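Tautomerase (PDB 6VVR) is a member of the tautomerase superfamily, built from two beta-alpha-beta halves on one mixed sheet and assembled as a trimer. Local coordinates at residues P1-H6 with A61-D66; V5-G10 with L42-A47; T17-A22 with S88-M93; A82-V87 with K96-V101. All coordinates share one frame; numbering follows the deposited sequence.

Contact 1: residues P1-H6 with A61-D66; sequences PLLNVH and ALVNVD
Asn4 and Asn64 face each other as an antiparallel hydrogen-bonded pair, and their side chains meet on the same face of the sheet. Asn64 ND2 donates to Asn4 OD1 at 3.1 Å. The donor lies 27° from the carbonyl plane of Asn4, and the two amide planes are turned 61° apart. Asn4 holds CG between its backbone N and carbonyl carbon (chi1 50°), which lays the amide over CB of Asn64. Its OD1 also accepts from His6 NE2 at 2.9 Å, in plane and on a lone pair. The imidazole thus keeps its edge to Asn4. The carbonyl O of Leu62 also lies near the ring plane, at 3.6 Å from His6 CD2. Tyr45 takes the other ring nitrogen, ND1. Leu2, Leu62 and Asp66 lie on the same face, and Asp66 forms salt bridges with Arg103 of its own chain and Arg103 of the second subunit.

The opposite face is apolar. Leu3 CD2 reaches Val63 CG1 at 3.9 Å, while its CG sits 4.0 Å from Val65 CG2. Val5 lies alongside Val63, and Pro1 CB touches Val65 CG1 at 3.9 Å. Helices 13-31 and 73-91 pack on these residues.

Paired backbone bonds from Leu2 N to Asp66 O (2.8 Å) through to Leu62 N to His6 O join strands 2-8 and 61-68, the inner strands of the sheet. The chemistry implies a two-faced sheet: apolar toward the helices, with polar groups among leucines on the face that meets the other subunits. Two donors on OD1 would fix which end of the Asn4 amide faces them.

Contact 2: residues V5-G10 with L42-A47; sequences VHIMQG and LQEYAA
Tyr45 keeps CG anti to its carbonyl carbon (chi1 -63°), and the phenol swings back along the neighbouring strand to the ring of His6. Ile7 takes the less common setting with CG1 between N and the carbonyl carbon (chi1 64°), which carries CG1 and CD1 onto Leu42. Tyr45 OH and His6 ND1 share a hydrogen bond of 2.7 Å. The two rings touch rim to rim, with planes 46° apart and neither over the other's face. Tyr45 CE1 also packs on His6 CB at 3.5 Å. The carbonyl O of Ile7 lies at the edge of the Tyr45 ring, in its plane.

On the other face, Leu42 CD1 touches Ile7 CG1 and CD1, both at 3.7 Å, the two side chains crossing at about a right angle. The same methyl lies against Val5.

The strands run parallel. Bonds alternate from Gln43 N to Val5 O, Ile7 N to Gln43 O and Tyr45 N to Ile7 O. Past the strand, Gln9 N still reaches Tyr45 O at 2.8 Å, from above the carbonyl plane. Glu44 OE2, which also pairs with Lys16, receives one water held by Met8 O and another, 2.7 Å away, bound by Gly10 N.

This pairing joins the two strands of the beta-alpha-beta unit 2-8, 13-31, 39-45. Near the third subunit, its chemistry continues the polar chain from Asn4 through both nitrogens of His6 to Tyr45. Bonds at both nitrogens would hold the imidazole in one orientation.

Contact 3: residues T17-A22 with S88-M93; sequences TALLKA and SASLGM
Ser90 OG bonds to the carbonyl O of Ala86, one turn back in its own helix, while OG also lies 3.4 Å from Ala22 CB. The hydroxyl is beside the backbone N (chi1 -54°), a setting that lets it fold back onto the helix. Its polar need is thus met within helix 73-91, and it can present itself to the apolar methyl of Ala22. Ser90 CB sits close to the other backbone, 3.7 Å from Leu19 CA.

Helices 13-31 and 73-91 belong to the two beta-alpha-beta halves of the tautomerase fold and lie on the same face of the sheet. Small residues, Ala22 and Ser90, let them come together, and Leu19 CA and Ser90 CA are 5.2 Å apart.

Deeper toward the sheet, Leu19 extends CG anti to its backbone N (chi1 167°). Its CD2 meets Leu91 CD1 at 4.1 Å, the two side chains slanting past one another just before the helix of Leu91 closes in a Schellman motif at Gly92. Leu91 CD2 lies equally near Leu19 CB. Both leucines also touch Ile7 of strand 2-8.

Contact 4: residues A82-V87 with K96-V101; sequences ALNQAV and KDVRVV
Helix 82-87 runs over strand 98-101 at 145° between their directions, with 8.2 Å between the axes at closest approach. Val98 and Val100 point up at the helix from alternate positions of the strand. Leu83, Asn84 and Val87 receive them.

Val87 CG1 meets Val98 CG2 at 3.8 Å. One turn earlier, Leu83 CD1 reaches Val100 CG1 at 4.0 Å, the two side chains crossing at about a right angle. Between them, Asn84 slides past Val98 in the opposite direction. Its CG, beside the carbonyl carbon (chi1 -151°), brings the amide down against the strand. Asn84 ND2 lies 3.5 Å from Val98 CG1 and makes a weak hydrogen bond to Val98 O at 3.3 Å. A water bridges ND2 to Val100 N, again by weak bonds. Both bonds of ND2 are weak, so the amide is held largely by packing against Val98.

Val98 O has a firmer donor in Arg99 NH2, at 2.8 Å from above the carbonyl plane. The same NH2 reaches Lys96 O, so the guanidinium curls back on the turn that leads into the strand.

The contact closes the beta-alpha-beta unit of strand 61-68, helix 73-91 and strand 98-105. Val87 and Leu83 also rest on strand 61-68 and on Leu23 of helix 13-31. Val100 makes backbone hydrogen bonds with the third subunit, and Gly115 of that subunit packs on Asn84 of the helix.

In the fold
Contacts 1 and 2 share Val5 and His6 on strand 2-8, and their centres are 12 Å apart. Together they set three neighbouring strands of the sheet, 39-45, 2-8 and 61-68. Contact 4 lays helix 73-91 on the fourth strand, 98-105, which bonds to 61-68 through Val63, Val65 and Val101. Contact 3 joins the two helices, and its centre is about 10 Å from that of contact 4. Ile7 of contact 2 packs on Leu19 and Leu91 of contact 3. Along the chain, contacts 1 and 2 close before contact 4 opens, and contact 3 crosses all three. Contacts 1 and 3 thus tie the two beta-alpha-beta halves together, while contacts 2 and 4 each lie within one half.

Contact 1: residues P1-H6 with A61-D66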
loop_
_atom_site.group_PDB
_atom_site.type_symbol
_atom_site.label_atom_id
_atom_site.label_comp_id
_atom_site.label_asym_id
_atom_site.label_seq_id
_atom_site.Cartn_x
_atom_site.Cartn_y
_atom_site.Cartn_z
ATOM N N PRO A 1 7.816 12.549 -2.155
ATOM C CA PRO A 1 7.221 11.228 -2.403
ATOM C C PRO A 1 7.327 10.316 -1.190
ATOM O O PRO A 1 8.300 10.407 -0.440
ATOM C CB PRO A 1 8.061 10.684 -3.561
ATOM C CG PRO A 1 8.489 11.928 -4.305
ATOM C CD PRO A 1 8.792 12.912 -3.203
ATOM N N LEU A 2 6.339 9.447 -1.008
ATOM C CA LEU A 2 6.276 8.540 0.127
ATOM C C LEU A 2 6.481 7.125 -0.388
ATOM O O LEU A 2 5.654 6.611 -1.148
ATOM C CB LEU A 2 4.943 8.679 0.863
ATOM C CG LEU A 2 4.636 10.141 1.234
ATOM C CD1 LEU A 2 3.344 10.245 1.989
ATOM C CD2 LEU A 2 5.769 10.751 2.046
ATOM N N LEU A 3 7.587 6.505 0.011
ATOM C CA LEU A 3 7.973 5.190 -0.483
ATOM C C LEU A 3 7.732 4.136 0.582
ATOM O O LEU A 3 8.094 4.328 1.746
ATOM C CB LEU A 3 9.446 5.164 -0.892
ATOM C CG LEU A 3 9.847 5.753 -2.246
ATOM C CD1 LEU A 3 9.547 7.248 -2.331
ATOM C CD2 LEU A 3 11.321 5.487 -2.505
ATOM N N ASN A 4 7.146 3.014 0.188
ATOM C CA ASN A 4 7.172 1.838 1.041
ATOM C C ASN A 4 7.783 0.705 0.240
ATOM O O ASN A 4 7.379 0.448 -0.903
ATOM C CB ASN A 4 5.790 1.486 1.609
ATOM C CG ASN A 4 4.714 1.423 0.568
ATOM O OD1 ASN A 4 4.345 0.337 0.111
ATOM N ND2 ASN A 4 4.163 2.576 0.218
ATOM N N VAL A 5 8.788 0.065 0.836
ATOM C CA VAL A 5 9.716 -0.813 0.141
ATOM C C VAL A 5 9.614 -2.202 0.746
ATOM O O VAL A 5 9.536 -2.356 1.970
ATOM C CB VAL A 5 11.158 -0.286 0.250
ATOM C CG1 VAL A 5 12.095 -1.125 -0.613
ATOM C CG2 VAL A 5 11.186 1.169 -0.145
ATOM N N HIS A 6 9.646 -3.212 -0.115
ATOM C CA HIS A 6 9.329 -4.580 0.264
ATOM C C HIS A 6 10.420 -5.471 -0.302
ATOM O O HIS A 6 10.598 -5.513 -1.519
ATOM C CB HIS A 6 7.947 -4.961 -0.281
ATOM C CG HIS A 6 6.878 -3.985 0.104
ATOM N ND1 HIS A 6 6.053 -4.179 1.191
ATOM C CD2 HIS A 6 6.528 -2.786 -0.426
ATOM C CE1 HIS A 6 5.225 -3.154 1.302
ATOM N NE2 HIS A 6 5.495 -2.293 0.335
ATOM N N ALA A 61 11.805 -7.658 -5.185
ATOM C CA ALA A 61 11.792 -6.411 -4.445
ATOM C C ALA A 61 10.727 -5.533 -5.071
ATOM O O ALA A 61 10.456 -5.622 -6.274
ATOM C CB ALA A 61 13.152 -5.697 -4.449
ATOM N N LEU A 62 10.104 -4.707 -4.242
ATOM C CA LEU A 62 9.009 -3.858 -4.687
ATOM C C LEU A 62 9.135 -2.493 -4.032
ATOM O O LEU A 62 9.265 -2.408 -2.808
ATOM C CB LEU A 62 7.658 -4.487 -4.335
ATOM C CG LEU A 62 6.443 -3.614 -4.651
ATOM C CD1 LEU A 62 6.275 -3.441 -6.174
ATOM C CD2 LEU A 62 5.191 -4.206 -4.014
ATOM N N VAL A 63 9.108 -1.433 -4.841
ATOM C CA VAL A 63 9.084 -0.059 -4.346
ATOM C C VAL A 63 7.757 0.558 -4.767
ATOM O O VAL A 63 7.504 0.741 -5.962
ATOM C CB VAL A 63 10.273 0.770 -4.871
ATOM C CG1 VAL A 63 10.250 2.181 -4.277
ATOM C CG2 VAL A 63 11.616 0.085 -4.559
ATOM N N ASN A 64 6.909 0.874 -3.792
ATOM C CA ASN A 64 5.675 1.607 -4.027
ATOM C C ASN A 64 5.887 3.077 -3.699
ATOM O O ASN A 64 6.364 3.405 -2.604
ATOM C CB ASN A 64 4.542 1.050 -3.165
ATOM C CG ASN A 64 4.163 -0.364 -3.544
ATOM O OD1 ASN A 64 4.249 -0.752 -4.709
ATOM N ND2 ASN A 64 3.738 -1.145 -2.556
ATOM N N VAL A 65 5.512 3.956 -4.630
ATOM C CA VAL A 65 5.722 5.397 -4.503
ATOM C C VAL A 65 4.374 6.092 -4.602
ATOM O O VAL A 65 3.715 6.031 -5.650
ATOM C CB VAL A 65 6.664 5.942 -5.585
ATOM C CG1 VAL A 65 6.932 7.432 -5.340
ATOM C CG2 VAL A 65 7.952 5.131 -5.661
ATOM N N ASP A 66 3.960 6.746 -3.519
ATOM C CA ASP A 66 2.836 7.667 -3.561
ATOM C C ASP A 66 3.416 9.064 -3.703
ATOM O O ASP A 66 4.177 9.512 -2.836
ATOM C CB ASP A 66 1.971 7.554 -2.304
ATOM C CG ASP A 66 1.272 6.215 -2.201
ATOM O OD1 ASP A 66 0.748 5.723 -3.218
ATOM O OD2 ASP A 66 1.256 5.641 -1.106
#

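Contact 2: residues V5-G10 with L42-A47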
loop_
_atom_site.group_PDB
_atom_site.type_symbol
_atom_site.label_atom_id
_atom_site.label_comp_id
_atom_site.label_asym_id
_atom_site.label_seq_id
_atom_site.Cartn_x
_atom_site.Cartn_y
_atom_site.Cartn_z
ATOM N N VAL A 5 8.788 0.065 0.836
ATOM C CA VAL A 5 9.716 -0.813 0.141
ATOM C C VAL A 5 9.614 -2.202 0.746
ATOM O O VAL A 5 9.536 -2.356 1.970
ATOM C CB VAL A 5 11.158 -0.286 0.250
ATOM C CG1 VAL A 5 12.095 -1.125 -0.613
ATOM C CG2 VAL A 5 11.186 1.169 -0.145
ATOM N N HIS A 6 9.646 -3.212 -0.115
ATOM C CA HIS A 6 9.329 -4.580 0.264
ATOM C C HIS A 6 10.420 -5.471 -0.302
ATOM O O HIS A 6 10.598 -5.513 -1.519
ATOM C CB HIS A 6 7.947 -4.961 -0.281
ATOM C CG HIS A 6 6.878 -3.985 0.104
ATOM N ND1 HIS A 6 6.053 -4.179 1.191
ATOM C CD2 HIS A 6 6.528 -2.786 -0.426
ATOM C CE1 HIS A 6 5.225 -3.154 1.302
ATOM N NE2 HIS A 6 5.495 -2.293 0.335
ATOM N N ILE A 7 11.185 -6.126 0.574
ATOM C CA ILE A 7 12.358 -6.886 0.159
ATOM C C ILE A 7 12.335 -8.242 0.846
ATOM O O ILE A 7 11.605 -8.469 1.810
ATOM C CB ILE A 7 13.686 -6.155 0.460
ATOM C CG1 ILE A 7 13.876 -5.966 1.957
ATOM C CG2 ILE A 7 13.733 -4.813 -0.254
ATOM C CD1 ILE A 7 15.254 -5.423 2.324
ATOM N N MET A 8 13.146 -9.153 0.322
ATOM C CA MET A 8 13.274 -10.467 0.922
ATOM C C MET A 8 14.102 -10.373 2.197
ATOM O O MET A 8 15.022 -9.553 2.304
ATOM C CB MET A 8 13.937 -11.445 -0.053
ATOM C CG MET A 8 13.244 -11.560 -1.403
ATOM S SD MET A 8 11.486 -11.872 -1.202
ATOM C CE MET A 8 11.487 -13.480 -0.422
ATOM N N GLN A 9 13.758 -11.213 3.171
ATOM C CA GLN A 9 14.626 -11.420 4.323
ATOM C C GLN A 9 16.012 -11.851 3.860
ATOM O O GLN A 9 16.171 -12.504 2.828
ATOM C CB GLN A 9 14.051 -12.499 5.245
ATOM C CG GLN A 9 12.884 -12.074 6.111
ATOM C CD GLN A 9 12.400 -13.205 7.003
ATOM O OE1 GLN A 9 12.980 -14.292 7.013
ATOM N NE2 GLN A 9 11.326 -12.960 7.745
ATOM N N GLY A 10 17.024 -11.498 4.638
ATOM C CA GLY A 10 18.362 -12.002 4.403
ATOM C C GLY A 10 19.423 -10.955 4.179
ATOM O O GLY A 10 20.615 -11.302 4.192
ATOM N N LEU A 42 10.565 0.422 5.191
ATOM C CA LEU A 42 10.997 -0.865 4.678
ATOM C C LEU A 42 10.344 -2.012 5.436
ATOM O O LEU A 42 10.157 -1.949 6.658
ATOM C CB LEU A 42 12.524 -0.979 4.792
ATOM C CG LEU A 42 13.235 -2.251 4.335
ATOM C CD1 LEU A 42 12.925 -2.551 2.885
ATOM C CD2 LEU A 42 14.720 -2.064 4.528
ATOM N N GLN A 43 10.015 -3.074 4.696
ATOM C CA GLN A 43 9.529 -4.324 5.267
ATOM C C GLN A 43 10.196 -5.509 4.589
ATOM O O GLN A 43 10.415 -5.486 3.372
ATOM C CB GLN A 43 8.019 -4.467 5.120
ATOM C CG GLN A 43 7.291 -4.280 6.426
ATOM C CD GLN A 43 5.878 -3.811 6.218
ATOM O OE1 GLN A 43 5.366 -3.819 5.093
ATOM N NE2 GLN A 43 5.241 -3.374 7.295
ATOM N N GLU A 44 10.473 -6.556 5.376
ATOM C CA GLU A 44 11.118 -7.776 4.900
ATOM C C GLU A 44 10.125 -8.933 4.856
ATOM O O GLU A 44 9.262 -9.060 5.725
ATOM C CB GLU A 44 12.273 -8.213 5.805
ATOM C CG GLU A 44 13.378 -7.254 6.071
ATOM C CD GLU A 44 14.502 -7.971 6.804
ATOM O OE1 GLU A 44 14.208 -8.757 7.734
ATOM O OE2 GLU A 44 15.668 -7.805 6.419
ATOM N N TYR A 45 10.299 -9.822 3.877
ATOM C CA TYR A 45 9.409 -10.964 3.689
ATOM C C TYR A 45 10.192 -12.266 3.664
ATOM O O TYR A 45 11.217 -12.368 2.981
ATOM C CB TYR A 45 8.612 -10.851 2.386
ATOM C CG TYR A 45 7.697 -9.659 2.389
ATOM C CD1 TYR A 45 8.208 -8.372 2.249
ATOM C CD2 TYR A 45 6.331 -9.809 2.581
ATOM C CE1 TYR A 45 7.382 -7.279 2.284
ATOM C CE2 TYR A 45 5.490 -8.710 2.610
ATOM C CZ TYR A 45 6.028 -7.449 2.460
ATOM O OH TYR A 45 5.209 -6.343 2.487
ATOM N N ALA A 46 9.683 -13.267 4.374
ATOM C CA ALA A 46 10.212 -14.616 4.243
ATOM C C ALA A 46 9.865 -15.166 2.865
ATOM O O ALA A 46 8.849 -14.803 2.271
ATOM C CB ALA A 46 9.639 -15.520 5.330
ATOM N N ALA A 47 10.722 -16.060 2.359
ATOM C CA ALA A 47 10.504 -16.614 1.026
ATOM C C ALA A 47 9.146 -17.304 0.924
ATOM O O ALA A 47 8.476 -17.233 -0.115
ATOM C CB ALA A 47 11.637 -17.582 0.679
HETATM O O HOH W 1 16.527 -8.333 4.102
HETATM O O HOH W 2 17.017 -10.064 7.198
#

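Contact 3: residues T17-A22 with S88-M93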
loop_
_atom_site.group_PDB
_atom_site.type_symbol
_atom_site.label_atom_id
_atom_site.label_comp_id
_atom_site.label_asym_id
_atom_site.label_seq_id
_atom_site.Cartn_x
_atom_site.Cartn_y
_atom_site.Cartn_z
ATOM N N THR A 17 20.248 -0.273 5.454
ATOM C CA THR A 17 20.513 1.152 5.655
ATOM C C THR A 17 20.922 1.828 4.356
ATOM O O THR A 17 20.407 2.901 4.009
ATOM C CB THR A 17 21.617 1.340 6.696
ATOM O OG1 THR A 17 21.143 0.912 7.972
ATOM C CG2 THR A 17 22.044 2.796 6.768
ATOM N N ALA A 18 21.877 1.234 3.642
ATOM C CA ALA A 18 22.338 1.819 2.390
ATOM C C ALA A 18 21.223 1.867 1.363
ATOM O O ALA A 18 21.149 2.816 0.575
ATOM C CB ALA A 18 23.531 1.031 1.845
ATOM N N LEU A 19 20.340 0.867 1.371
ATOM C CA LEU A 19 19.216 0.872 0.442
ATOM C C LEU A 19 18.321 2.083 0.681
ATOM O O LEU A 19 17.958 2.795 -0.259
ATOM C CB LEU A 19 18.420 -0.430 0.581
ATOM C CG LEU A 19 17.041 -0.436 -0.095
ATOM C CD1 LEU A 19 17.186 -0.376 -1.620
ATOM C CD2 LEU A 19 16.215 -1.644 0.320
ATOM N N LEU A 20 17.962 2.336 1.942
ATOM C CA LEU A 20 17.105 3.476 2.260
ATOM C C LEU A 20 17.725 4.784 1.791
ATOM O O LEU A 20 17.055 5.615 1.167
ATOM C CB LEU A 20 16.831 3.526 3.764
ATOM C CG LEU A 20 15.914 2.443 4.321
ATOM C CD1 LEU A 20 15.941 2.469 5.846
ATOM C CD2 LEU A 20 14.499 2.630 3.777
ATOM N N LYS A 21 19.012 4.989 2.095
ATOM C CA LYS A 21 19.696 6.190 1.634
ATOM C C LYS A 21 19.743 6.253 0.113
ATOM O O LYS A 21 19.542 7.322 -0.475
ATOM C CB LYS A 21 21.109 6.238 2.209
ATOM C CG LYS A 21 21.150 6.362 3.717
ATOM C CD LYS A 21 22.584 6.556 4.191
ATOM C CE LYS A 21 22.656 6.732 5.695
ATOM N NZ LYS A 21 23.914 7.437 6.103
ATOM N N ALA A 22 20.026 5.122 -0.543
ATOM C CA ALA A 22 20.108 5.131 -2.001
ATOM C C ALA A 22 18.754 5.429 -2.629
ATOM O O ALA A 22 18.680 6.099 -3.662
ATOM C CB ALA A 22 20.654 3.804 -2.525
ATOM N N SER A 88 18.617 -2.634 -7.182
ATOM C CA SER A 88 19.536 -3.633 -7.722
ATOM C C SER A 88 20.949 -3.435 -7.193
ATOM O O SER A 88 21.612 -4.404 -6.802
ATOM C CB SER A 88 19.532 -3.581 -9.249
ATOM O OG SER A 88 18.215 -3.524 -9.736
ATOM N N ALA A 89 21.433 -2.191 -7.180
ATOM C CA ALA A 89 22.798 -1.945 -6.725
ATOM C C ALA A 89 22.941 -2.198 -5.228
ATOM O O ALA A 89 23.867 -2.896 -4.793
ATOM C CB ALA A 89 23.221 -0.523 -7.072
ATOM N N SER A 90 22.025 -1.645 -4.422
ATOM C CA SER A 90 22.176 -1.724 -2.969
ATOM C C SER A 90 22.078 -3.152 -2.457
ATOM O O SER A 90 22.739 -3.519 -1.483
ATOM C CB SER A 90 21.126 -0.854 -2.278
ATOM O OG SER A 90 21.163 0.470 -2.753
ATOM N N LEU A 91 21.245 -3.968 -3.070
ATOM C CA LEU A 91 20.980 -5.315 -2.579
ATOM C C LEU A 91 21.670 -6.399 -3.396
ATOM O O LEU A 91 21.504 -7.585 -3.089
ATOM C CB LEU A 91 19.463 -5.588 -2.557
ATOM C CG LEU A 91 18.619 -4.596 -1.751
ATOM C CD1 LEU A 91 17.199 -5.121 -1.554
ATOM C CD2 LEU A 91 19.268 -4.292 -0.415
ATOM N N GLY A 92 22.436 -6.028 -4.418
ATOM C CA GLY A 92 23.070 -7.034 -5.260
ATOM C C GLY A 92 22.063 -7.904 -5.979
ATOM O O GLY A 92 22.231 -9.129 -6.056
ATOM N N MET A 93 20.993 -7.296 -6.476
ATOM C CA MET A 93 19.900 -8.010 -7.114
ATOM C C MET A 93 19.916 -7.776 -8.610
ATOM O O MET A 93 20.412 -6.755 -9.094
ATOM C CB MET A 93 18.550 -7.534 -6.586
ATOM C CG MET A 93 18.204 -7.977 -5.217
ATOM S SD MET A 93 16.566 -7.309 -4.958
ATOM C CE MET A 93 15.611 -8.278 -6.120
#

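Contact 4: residues A82-V87 with K96-V101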
loop_
_atom_site.group_PDB
_atom_site.type_symbol
_atom_site.label_atom_id
_atom_site.label_comp_id
_atom_site.label_asym_id
_atom_site.label_seq_id
_atom_site.Cartn_x
_atom_site.Cartn_y
_atom_site.Cartn_z
ATOM N N ALA A 82 15.595 5.066 -11.885
ATOM C CA ALA A 82 16.562 5.341 -10.828
ATOM C C ALA A 82 16.271 4.517 -9.580
ATOM O O ALA A 82 17.197 4.057 -8.902
ATOM C CB ALA A 82 16.572 6.836 -10.494
ATOM N N LEU A 83 14.991 4.336 -9.246
ATOM C CA LEU A 83 14.655 3.502 -8.096
ATOM C C LEU A 83 14.988 2.037 -8.358
ATOM O O LEU A 83 15.555 1.361 -7.491
ATOM C CB LEU A 83 13.177 3.667 -7.742
ATOM C CG LEU A 83 12.813 5.039 -7.164
ATOM C CD1 LEU A 83 11.307 5.180 -7.053
ATOM C CD2 LEU A 83 13.482 5.250 -5.806
ATOM N N ASN A 84 14.654 1.526 -9.550
ATOM C CA ASN A 84 15.009 0.148 -9.880
ATOM C C ASN A 84 16.511 -0.076 -9.731
ATOM O O ASN A 84 16.947 -1.042 -9.094
ATOM C CB ASN A 84 14.538 -0.201 -11.298
ATOM C CG ASN A 84 14.214 -1.701 -11.471
ATOM O OD1 ASN A 84 15.101 -2.508 -11.759
ATOM N ND2 ASN A 84 12.942 -2.065 -11.307
ATOM N N GLN A 85 17.319 0.823 -10.293
ATOM C CA GLN A 85 18.771 0.672 -10.205
ATOM C C GLN A 85 19.279 0.826 -8.772
ATOM O O GLN A 85 20.228 0.135 -8.379
ATOM C CB GLN A 85 19.458 1.671 -11.148
ATOM C CG GLN A 85 19.174 1.394 -12.644
ATOM C CD GLN A 85 19.533 2.567 -13.558
ATOM O OE1 GLN A 85 19.782 3.675 -13.095
ATOM N NE2 GLN A 85 19.531 2.322 -14.873
ATOM N N ALA A 86 18.657 1.699 -7.973
ATOM C CA ALA A 86 19.051 1.833 -6.573
ATOM C C ALA A 86 18.842 0.531 -5.807
ATOM O O ALA A 86 19.690 0.129 -4.999
ATOM C CB ALA A 86 18.275 2.980 -5.918
ATOM N N VAL A 87 17.716 -0.147 -6.045
ATOM C CA VAL A 87 17.478 -1.430 -5.388
ATOM C C VAL A 87 18.495 -2.463 -5.858
ATOM O O VAL A 87 19.159 -3.118 -5.049
ATOM C CB VAL A 87 16.041 -1.919 -5.643
ATOM C CG1 VAL A 87 15.858 -3.318 -5.057
ATOM C CG2 VAL A 87 15.027 -0.955 -5.060
ATOM N N LYS A 96 15.734 -7.410 -13.141
ATOM C CA LYS A 96 14.523 -8.066 -13.620
ATOM C C LYS A 96 13.631 -8.529 -12.474
ATOM O O LYS A 96 12.445 -8.810 -12.698
ATOM C CB LYS A 96 14.881 -9.258 -14.515
ATOM C CG LYS A 96 15.528 -10.423 -13.770
ATOM C CD LYS A 96 15.652 -11.674 -14.645
ATOM C CE LYS A 96 16.273 -12.841 -13.881
ATOM N NZ LYS A 96 15.318 -13.468 -12.920
ATOM N N ASP A 97 14.175 -8.621 -11.261
ATOM C CA ASP A 97 13.457 -9.098 -10.088
ATOM C C ASP A 97 12.841 -7.964 -9.278
ATOM O O ASP A 97 12.203 -8.225 -8.255
ATOM C CB ASP A 97 14.402 -9.914 -9.197
ATOM C CG ASP A 97 14.838 -11.221 -9.851
ATOM O OD1 ASP A 97 14.067 -11.765 -10.671
ATOM O OD2 ASP A 97 15.948 -11.707 -9.544
ATOM N N VAL A 98 13.031 -6.725 -9.708
ATOM C CA VAL A 98 12.579 -5.540 -8.990
ATOM C C VAL A 98 11.395 -4.955 -9.743
ATOM O O VAL A 98 11.365 -4.993 -10.974
ATOM C CB VAL A 98 13.720 -4.511 -8.878
ATOM C CG1 VAL A 98 13.277 -3.289 -8.087
ATOM C CG2 VAL A 98 14.938 -5.153 -8.231
ATOM N N ARG A 99 10.420 -4.424 -9.006
ATOM C CA ARG A 99 9.310 -3.686 -9.591
ATOM C C ARG A 99 9.133 -2.369 -8.845
ATOM O O ARG A 99 9.339 -2.305 -7.629
ATOM C CB ARG A 99 8.007 -4.490 -9.543
ATOM C CG ARG A 99 7.959 -5.683 -10.493
ATOM C CD ARG A 99 8.135 -5.270 -11.960
ATOM N NE ARG A 99 8.059 -6.433 -12.856
ATOM C CZ ARG A 99 9.090 -7.223 -13.154
ATOM N NH1 ARG A 99 8.923 -8.254 -13.976
ATOM N NH2 ARG A 99 10.289 -6.987 -12.632
ATOM N N VAL A 100 8.749 -1.325 -9.581
ATOM C CA VAL A 100 8.445 -0.007 -9.027
ATOM C C VAL A 100 7.050 0.381 -9.489
ATOM O O VAL A 100 6.741 0.260 -10.677
ATOM C CB VAL A 100 9.451 1.065 -9.490
ATOM C CG1 VAL A 100 9.092 2.427 -8.865
ATOM C CG2 VAL A 100 10.866 0.665 -9.161
ATOM N N VAL A 101 6.218 0.858 -8.563
ATOM C CA VAL A 101 4.861 1.306 -8.860
ATOM C C VAL A 101 4.723 2.746 -8.384
ATOM O O VAL A 101 5.024 3.048 -7.225
ATOM C CB VAL A 101 3.805 0.428 -8.170
ATOM C CG1 VAL A 101 2.398 0.937 -8.499
ATOM C CG2 VAL A 101 3.995 -1.027 -8.559
HETATM O O HOH W 3 10.276 -1.555 -12.192
#